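Local coordinates for hypothetical protein PAE2307 (Pyrobaculum aerophilum, PDB 1WVQ) that is probably an adenosine-specific kinase of an ancient conserved family, and carries a stably phosphorylated histidine, at residues 6-20 with 116-128. Sequence-based numbering, arbitrary orientation.
Sequences IKFELIDVPIPQGTN and TANPLKVIVAEVE
Strands 7-13 and 120-128 run antiparallel with axes that come within 4.5 Å, and paired backbone bonds from Lys7–Glu126 to Ile11–Val122 zip them into a two-stranded ladder; 7-13 forms one edge of a three-stranded antiparallel sheet that 131-139 completes within the chain. Such a ladder sorts its residues between two faces. On one, Ile11, Val13, Leu120, Val122 and Val124 form an apolar strip, with CG2 of Val13 3.6 Å from CG2 of Val122; helix 68-81 and strand 20-25 pack against it. Farther along that face, the carboxylates of Glu9 and Glu126, their planes 66° apart, are bridged by Arg132. The other face carries Phe8, whose CD1 and CE1 both lie 4.0 Å from Ala125 CB, and Leu10 CD2 alongside Ile123 CG1 at 3.6 Å. The Phe8 ring also meets Phe8 rings of two neighbouring subunits edge-to-face. On this face too, Lys121 bends at chi2 (-74°), bringing NZ across to Asp12 OD1 at 2.7 Å. A methionine in place of Lys121 would probably leave the Asp12 carboxylate without its ion-pair mate and freer to turn. The ammonium approaches OD1 from above the carboxylate plane, 42° out of it, while a bound water lies 3.0 Å from the same Asp12 OD1 and accepts from Leu120 N at 2.9 Å.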
ATOM      1  N   ILE A   6     -30.563  -6.403  22.505  1.00 26.38           N
ATOM      2  CA  ILE A   6     -29.115  -6.276  22.385  1.00 25.03           C
ATOM      3  C   ILE A   6     -28.438  -6.249  23.756  1.00 23.98           C
ATOM      4  O   ILE A   6     -28.653  -5.332  24.555  1.00 25.09           O
ATOM      5  CB  ILE A   6     -28.754  -5.007  21.601  1.00 25.65           C
ATOM      6  CG1 ILE A   6     -29.490  -3.814  22.198  1.00 27.35           C
ATOM      7  CG2 ILE A   6     -29.131  -5.177  20.136  1.00 26.00           C
ATOM      8  CD1 ILE A   6     -29.462  -2.581  21.347  1.00 27.08           C
ATOM      9  N   LYS A   7     -27.629  -7.271  24.024  1.00 22.30           N
ATOM     10  CA  LYS A   7     -26.915  -7.390  25.290  1.00 21.67           C
ATOM     11  C   LYS A   7     -25.421  -7.121  25.135  1.00 20.31           C
ATOM     12  O   LYS A   7     -24.780  -7.658  24.236  1.00 19.07           O
ATOM     13  CB  LYS A   7     -27.105  -8.790  25.876  1.00 23.51           C
ATOM     14  CG  LYS A   7     -28.411  -8.988  26.647  1.00 27.08           C
ATOM     15  CD  LYS A   7     -29.555  -9.520  25.793  1.00 29.12           C
ATOM     16  CE  LYS A   7     -30.799  -9.739  26.659  1.00 30.70           C
ATOM     17  NZ  LYS A   7     -31.918 -10.432  25.953  1.00 31.91           N
ATOM     18  N   PHE A   8     -24.874  -6.294  26.019  1.00 19.07           N
ATOM     19  CA  PHE A   8     -23.451  -5.964  25.992  1.00 19.76           C
ATOM     20  C   PHE A   8     -22.674  -6.754  27.039  1.00 20.85           C
ATOM     21  O   PHE A   8     -23.091  -6.850  28.196  1.00 21.50           O
ATOM     22  CB  PHE A   8     -23.257  -4.466  26.220  1.00 18.98           C
ATOM     23  CG  PHE A   8     -23.842  -3.617  25.140  1.00 20.42           C
ATOM     24  CD1 PHE A   8     -23.307  -3.641  23.858  1.00 19.44           C
ATOM     25  CD2 PHE A   8     -24.946  -2.806  25.393  1.00 20.83           C
ATOM     26  CE1 PHE A   8     -23.855  -2.869  22.846  1.00 20.28           C
ATOM     27  CE2 PHE A   8     -25.505  -2.025  24.386  1.00 21.03           C
ATOM     28  CZ  PHE A   8     -24.963  -2.057  23.109  1.00 20.76           C
ATOM     29  N   GLU A   9     -21.543  -7.312  26.614  1.00 20.26           N
ATOM     30  CA  GLU A   9     -20.655  -8.116  27.453  1.00 20.38           C
ATOM     31  C   GLU A   9     -19.242  -7.536  27.401  1.00 19.68           C
ATOM     32  O   GLU A   9     -18.838  -6.967  26.383  1.00 18.74           O
ATOM     33  CB  GLU A   9     -20.566  -9.546  26.915  1.00 22.47           C
ATOM     34  CG  GLU A   9     -21.415 -10.605  27.583  1.00 26.37           C
ATOM     35  CD  GLU A   9     -21.205 -11.976  26.943  1.00 26.24           C
ATOM     36  OE1 GLU A   9     -20.035 -12.410  26.809  1.00 25.81           O
ATOM     37  OE2 GLU A   9     -22.204 -12.627  26.575  1.00 29.10           O
ATOM     38  N   LEU A  10     -18.495  -7.696  28.493  1.00 17.88           N
ATOM     39  CA  LEU A  10     -17.109  -7.234  28.557  1.00 17.56           C
ATOM     40  C   LEU A  10     -16.191  -8.448  28.670  1.00 17.97           C
ATOM     41  O   LEU A  10     -16.400  -9.315  29.518  1.00 19.51           O
ATOM     42  CB  LEU A  10     -16.875  -6.316  29.762  1.00 19.07           C
ATOM     43  CG  LEU A  10     -17.463  -4.906  29.753  1.00 21.86           C
ATOM     44  CD1 LEU A  10     -16.971  -4.155  30.988  1.00 22.91           C
ATOM     45  CD2 LEU A  10     -17.037  -4.175  28.495  1.00 22.83           C
ATOM     46  N   ILE A  11     -15.175  -8.513  27.816  1.00 16.30           N
ATOM     47  CA  ILE A  11     -14.241  -9.630  27.841  1.00 16.37           C
ATOM     48  C   ILE A  11     -12.859  -9.120  28.224  1.00 16.25           C
ATOM     49  O   ILE A  11     -12.312  -8.250  27.557  1.00 15.25           O
ATOM     50  CB  ILE A  11     -14.148 -10.311  26.455  1.00 17.56           C
ATOM     51  CG1 ILE A  11     -15.517 -10.856  26.032  1.00 19.27           C
ATOM     52  CG2 ILE A  11     -13.106 -11.416  26.490  1.00 17.62           C
ATOM     53  CD1 ILE A  11     -16.076 -11.935  26.940  1.00 21.00           C
ATOM     54  N   ASP A  12     -12.293  -9.648  29.303  1.00 16.60           N
ATOM     55  CA  ASP A  12     -10.974  -9.209  29.716  1.00 16.66           C
ATOM     56  C   ASP A  12      -9.941  -9.963  28.898  1.00 15.87           C
ATOM     57  O   ASP A  12     -10.033 -11.179  28.739  1.00 17.36           O
ATOM     58  CB  ASP A  12     -10.741  -9.484  31.197  1.00 19.72           C
ATOM     59  CG  ASP A  12      -9.394  -8.977  31.664  1.00 22.17           C
ATOM     60  OD1 ASP A  12      -9.201  -7.742  31.691  1.00 24.39           O
ATOM     61  OD2 ASP A  12      -8.519  -9.814  31.983  1.00 26.15           O
ATOM     62  N   VAL A  13      -8.957  -9.241  28.380  1.00 14.19           N
ATOM     63  CA  VAL A  13      -7.921  -9.858  27.563  1.00 14.39           C
ATOM     64  C   VAL A  13      -6.612 -10.050  28.320  1.00 15.06           C
ATOM     65  O   VAL A  13      -5.970  -9.080  28.717  1.00 15.20           O
ATOM     66  CB  VAL A  13      -7.636  -9.003  26.308  1.00 14.26           C
ATOM     67  CG1 VAL A  13      -6.581  -9.687  25.443  1.00 13.76           C
ATOM     68  CG2 VAL A  13      -8.924  -8.781  25.521  1.00 14.53           C
ATOM     69  N   PRO A  14      -6.206 -11.312  28.538  1.00 15.93           N
ATOM     70  CA  PRO A  14      -4.955 -11.584  29.251  1.00 16.20           C
ATOM     71  C   PRO A  14      -3.756 -11.273  28.357  1.00 16.32           C
ATOM     72  O   PRO A  14      -3.723 -11.677  27.197  1.00 15.83           O
ATOM     73  CB  PRO A  14      -5.032 -13.083  29.544  1.00 17.76           C
ATOM     74  CG  PRO A  14      -6.487 -13.408  29.471  1.00 19.07           C
ATOM     75  CD  PRO A  14      -6.955 -12.560  28.316  1.00 16.61           C
ATOM     76  N   ILE A  15      -2.772 -10.556  28.882  1.00 15.77           N
ATOM     77  CA  ILE A  15      -1.582 -10.256  28.094  1.00 17.07           C
ATOM     78  C   ILE A  15      -0.339 -10.477  28.952  1.00 17.75           C
ATOM     79  O   ILE A  15       0.044  -9.613  29.745  1.00 19.23           O
ATOM     80  CB  ILE A  15      -1.582  -8.797  27.561  1.00 17.18           C
ATOM     81  CG1 ILE A  15      -2.839  -8.540  26.720  1.00 17.88           C
ATOM     82  CG2 ILE A  15      -0.342  -8.563  26.710  1.00 18.53           C
ATOM     83  CD1 ILE A  15      -2.926  -7.138  26.146  1.00 18.48           C
ATOM     84  N   PRO A  16       0.292 -11.659  28.825  1.00 18.27           N
ATOM     85  CA  PRO A  16       1.500 -11.971  29.602  1.00 18.63           C
ATOM     86  C   PRO A  16       2.607 -10.971  29.285  1.00 19.43           C
ATOM     87  O   PRO A  16       2.661 -10.424  28.183  1.00 18.47           O
ATOM     88  CB  PRO A  16       1.858 -13.379  29.134  1.00 19.77           C
ATOM     89  CG  PRO A  16       0.543 -13.964  28.761  1.00 19.62           C
ATOM     90  CD  PRO A  16      -0.131 -12.823  28.030  1.00 17.96           C
ATOM     91  N   GLN A  17       3.495 -10.732  30.245  1.00 19.50           N
ATOM     92  CA  GLN A  17       4.584  -9.789  30.029  1.00 19.35           C
ATOM     93  C   GLN A  17       5.441 -10.286  28.871  1.00 18.77           C
ATOM     94  O   GLN A  17       5.763 -11.475  28.788  1.00 20.13           O
ATOM     95  CB  GLN A  17       5.435  -9.657  31.298  1.00 22.22           C
ATOM     96  CG  GLN A  17       6.503  -8.569  31.236  1.00 25.36           C
ATOM     97  CD  GLN A  17       5.939  -7.196  30.897  1.00 27.05           C
ATOM     98  OE1 GLN A  17       4.985  -6.722  31.525  1.00 28.88           O
ATOM     99  NE2 GLN A  17       6.538  -6.541  29.904  1.00 28.90           N
ATOM    100  N   GLY A  18       5.796  -9.374  27.973  1.00 17.68           N
ATOM    101  CA  GLY A  18       6.611  -9.747  26.837  1.00 17.00           C
ATOM    102  C   GLY A  18       5.783 -10.054  25.607  1.00 16.72           C
ATOM    103  O   GLY A  18       6.328 -10.359  24.549  1.00 17.17           O
ATOM    104  N   THR A  19       4.462  -9.992  25.732  1.00 15.78           N
ATOM    105  CA  THR A  19       3.618 -10.270  24.578  1.00 14.48           C
ATOM    106  C   THR A  19       2.789  -9.059  24.210  1.00 13.29           C
ATOM    107  O   THR A  19       2.629  -8.124  24.997  1.00 12.50           O
ATOM    108  CB  THR A  19       2.629 -11.439  24.827  1.00 15.70           C
ATOM    109  OG1 THR A  19       1.587 -11.018  25.717  1.00 17.23           O
ATOM    110  CG2 THR A  19       3.351 -12.627  25.424  1.00 16.67           C
ATOM    111  N   ASN A  20       2.282  -9.086  22.985  1.00 11.43           N
ATOM    112  CA  ASN A  20       1.398  -8.049  22.483  1.00 11.70           C
ATOM    113  C   ASN A  20       0.258  -8.807  21.841  1.00 10.90           C
ATOM    114  O   ASN A  20       0.442  -9.925  21.360  1.00 10.60           O
ATOM    115  CB  ASN A  20       2.071  -7.180  21.420  1.00 12.05           C
ATOM    116  CG  ASN A  20       2.909  -6.067  22.013  1.00 12.81           C
ATOM    117  OD1 ASN A  20       4.064  -6.270  22.390  1.00 16.02           O
ATOM    118  ND2 ASN A  20       2.326  -4.880  22.098  1.00 12.00           N
ATOM    119  N   THR A 116      -1.887  -3.876  21.167  1.00  9.72           N
ATOM    120  CA  THR A 116      -1.438  -3.338  22.437  1.00 10.90           C
ATOM    121  C   THR A 116      -0.858  -4.380  23.381  1.00 11.32           C
ATOM    122  O   THR A 116      -0.942  -5.589  23.145  1.00 10.84           O
ATOM    123  CB  THR A 116      -2.632  -2.650  23.138  1.00 11.10           C
ATOM    124  OG1 THR A 116      -2.184  -1.902  24.274  1.00 11.37           O
ATOM    125  CG2 THR A 116      -3.644  -3.700  23.594  1.00 12.29           C
ATOM    126  N   ALA A 117      -0.260  -3.888  24.458  1.00 13.21           N
ATOM    127  CA  ALA A 117       0.312  -4.745  25.482  1.00 14.60           C
ATOM    128  C   ALA A 117      -0.249  -4.295  26.827  1.00 16.07           C
ATOM    129  O   ALA A 117       0.165  -4.784  27.877  1.00 15.36           O
ATOM    130  CB  ALA A 117       1.837  -4.641  25.476  1.00 15.36           C
ATOM    131  N   ASN A 118      -1.207  -3.371  26.776  1.00 16.38           N
ATOM    132  CA  ASN A 118      -1.856  -2.817  27.970  1.00 17.04           C
ATOM    133  C   ASN A 118      -3.057  -3.607  28.435  1.00 18.13           C
ATOM    134  O   ASN A 118      -3.561  -4.473  27.719  1.00 18.01           O
ATOM    135  CB  ASN A 118      -2.395  -1.411  27.700  1.00 18.77           C
ATOM    136  CG  ASN A 118      -1.329  -0.440  27.336  1.00 17.76           C
ATOM    137  OD1 ASN A 118      -0.238  -0.476  27.892  1.00 19.91           O
ATOM    138  ND2 ASN A 118      -1.634   0.454  26.403  1.00 15.78           N
ATOM    139  N   PRO A 119      -3.535  -3.315  29.657  1.00 17.60           N
ATOM    140  CA  PRO A 119      -4.714  -4.023  30.147  1.00 17.40           C
ATOM    141  C   PRO A 119      -5.733  -3.699  29.054  1.00 16.28           C
ATOM    142  O   PRO A 119      -5.774  -2.575  28.549  1.00 15.54           O
ATOM    143  CB  PRO A 119      -5.014  -3.309  31.458  1.00 17.68           C
ATOM    144  CG  PRO A 119      -3.652  -2.984  31.956  1.00 18.43           C
ATOM    145  CD  PRO A 119      -2.951  -2.470  30.716  1.00 18.01           C
ATOM    146  N   LEU A 120      -6.542  -4.675  28.676  1.00 15.19           N
ATOM    147  CA  LEU A 120      -7.490  -4.467  27.596  1.00 14.04           C
ATOM    148  C   LEU A 120      -8.789  -5.231  27.798  1.00 13.66           C
ATOM    149  O   LEU A 120      -8.795  -6.341  28.329  1.00 13.55           O
ATOM    150  CB  LEU A 120      -6.826  -4.907  26.287  1.00 13.49           C
ATOM    151  CG  LEU A 120      -7.619  -4.988  24.981  1.00 12.96           C
ATOM    152  CD1 LEU A 120      -7.880  -3.600  24.412  1.00 13.96           C
ATOM    153  CD2 LEU A 120      -6.818  -5.819  23.992  1.00 14.18           C
ATOM    154  N   LYS A 121      -9.887  -4.618  27.374  1.00 13.42           N
ATOM    155  CA  LYS A 121     -11.205  -5.234  27.456  1.00 14.85           C
ATOM    156  C   LYS A 121     -11.837  -5.123  26.078  1.00 14.08           C
ATOM    157  O   LYS A 121     -11.606  -4.152  25.354  1.00 13.93           O
ATOM    158  CB  LYS A 121     -12.103  -4.502  28.460  1.00 17.28           C
ATOM    159  CG  LYS A 121     -11.562  -4.402  29.873  1.00 20.88           C
ATOM    160  CD  LYS A 121     -11.648  -5.726  30.602  1.00 22.81           C
ATOM    161  CE  LYS A 121     -11.347  -5.548  32.084  1.00 24.98           C
ATOM    162  NZ  LYS A 121     -11.521  -6.820  32.824  1.00 25.55           N
ATOM    163  N   VAL A 122     -12.624  -6.124  25.709  1.00 12.90           N
ATOM    164  CA  VAL A 122     -13.313  -6.111  24.430  1.00 12.99           C
ATOM    165  C   VAL A 122     -14.794  -6.054  24.745  1.00 12.98           C
ATOM    166  O   VAL A 122     -15.277  -6.824  25.570  1.00 13.55           O
ATOM    167  CB  VAL A 122     -13.045  -7.394  23.609  1.00 12.91           C
ATOM    168  CG1 VAL A 122     -13.822  -7.350  22.304  1.00 11.55           C
ATOM    169  CG2 VAL A 122     -11.567  -7.538  23.333  1.00 12.57           C
ATOM    170  N   ILE A 123     -15.507  -5.128  24.113  1.00 11.86           N
ATOM    171  CA  ILE A 123     -16.942  -5.010  24.332  1.00 12.58           C
ATOM    172  C   ILE A 123     -17.643  -5.790  23.233  1.00 11.73           C
ATOM    173  O   ILE A 123     -17.462  -5.514  22.047  1.00 11.64           O
ATOM    174  CB  ILE A 123     -17.419  -3.545  24.280  1.00 13.77           C
ATOM    175  CG1 ILE A 123     -16.625  -2.696  25.277  1.00 14.01           C
ATOM    176  CG2 ILE A 123     -18.919  -3.477  24.614  1.00 13.06           C
ATOM    177  CD1 ILE A 123     -16.921  -1.218  25.184  1.00 15.93           C
ATOM    178  N   VAL A 124     -18.446  -6.766  23.633  1.00 11.33           N
ATOM    179  CA  VAL A 124     -19.162  -7.599  22.680  1.00 12.47           C
ATOM    180  C   VAL A 124     -20.671  -7.439  22.808  1.00 12.73           C
ATOM    181  O   VAL A 124     -21.201  -7.272  23.908  1.00 14.05           O
ATOM    182  CB  VAL A 124     -18.788  -9.085  22.884  1.00 12.38           C
ATOM    183  CG1 VAL A 124     -19.535  -9.972  21.897  1.00 13.10           C
ATOM    184  CG2 VAL A 124     -17.288  -9.255  22.717  1.00 15.03           C
ATOM    185  N   ALA A 125     -21.351  -7.473  21.670  1.00 12.51           N
ATOM    186  CA  ALA A 125     -22.796  -7.371  21.654  1.00 12.22           C
ATOM    187  C   ALA A 125     -23.378  -8.685  21.155  1.00 13.19           C
ATOM    188  O   ALA A 125     -22.930  -9.233  20.149  1.00 12.69           O
ATOM    189  CB  ALA A 125     -23.238  -6.231  20.746  1.00 13.70           C
ATOM    190  N   GLU A 126     -24.357  -9.198  21.887  1.00 13.54           N
ATOM    191  CA  GLU A 126     -25.039 -10.418  21.486  1.00 14.54           C
ATOM    192  C   GLU A 126     -26.460  -9.954  21.184  1.00 14.26           C
ATOM    193  O   GLU A 126     -27.117  -9.346  22.035  1.00 15.98           O
ATOM    194  CB  GLU A 126     -25.033 -11.458  22.608  1.00 15.55           C
ATOM    195  CG  GLU A 126     -25.571 -12.807  22.148  1.00 15.36           C
ATOM    196  CD  GLU A 126     -25.364 -13.922  23.158  1.00 17.40           C
ATOM    197  OE1 GLU A 126     -24.211 -14.135  23.594  1.00 16.78           O
ATOM    198  OE2 GLU A 126     -26.359 -14.595  23.506  1.00 20.28           O
ATOM    199  N   VAL A 127     -26.925 -10.227  19.970  1.00 14.26           N
ATOM    200  CA  VAL A 127     -28.249  -9.795  19.540  1.00 14.92           C
ATOM    201  C   VAL A 127     -29.274 -10.920  19.427  1.00 15.33           C
ATOM    202  O   VAL A 127     -30.477 -10.679  19.531  1.00 17.15           O
ATOM    203  CB  VAL A 127     -28.153  -9.041  18.186  1.00 15.06           C
ATOM    204  CG1 VAL A 127     -27.206  -7.837  18.326  1.00 17.28           C
ATOM    205  CG2 VAL A 127     -27.664  -9.982  17.090  1.00 16.00           C
ATOM    206  N   GLU A 128     -28.786 -12.137  19.221  1.00 15.31           N
ATOM    207  CA  GLU A 128     -29.618 -13.333  19.092  1.00 16.64           C
ATOM    208  C   GLU A 128     -28.761 -14.507  19.542  1.00 15.30           C
ATOM    209  O   GLU A 128     -27.548 -14.368  19.688  1.00 14.26           O
ATOM    210  CB  GLU A 128     -30.034 -13.543  17.632  1.00 18.47           C
ATOM    211  CG  GLU A 128     -31.099 -12.584  17.138  1.00 23.35           C
ATOM    212  CD  GLU A 128     -31.373 -12.729  15.651  1.00 24.70           C
ATOM    213  OE1 GLU A 128     -31.296 -13.866  15.129  1.00 25.18           O
ATOM    214  OE2 GLU A 128     -31.684 -11.702  15.005  1.00 28.35           O
TER
HETATM  215  O   HOH W   1      -6.533  -7.015  30.436  1.00 26.95           O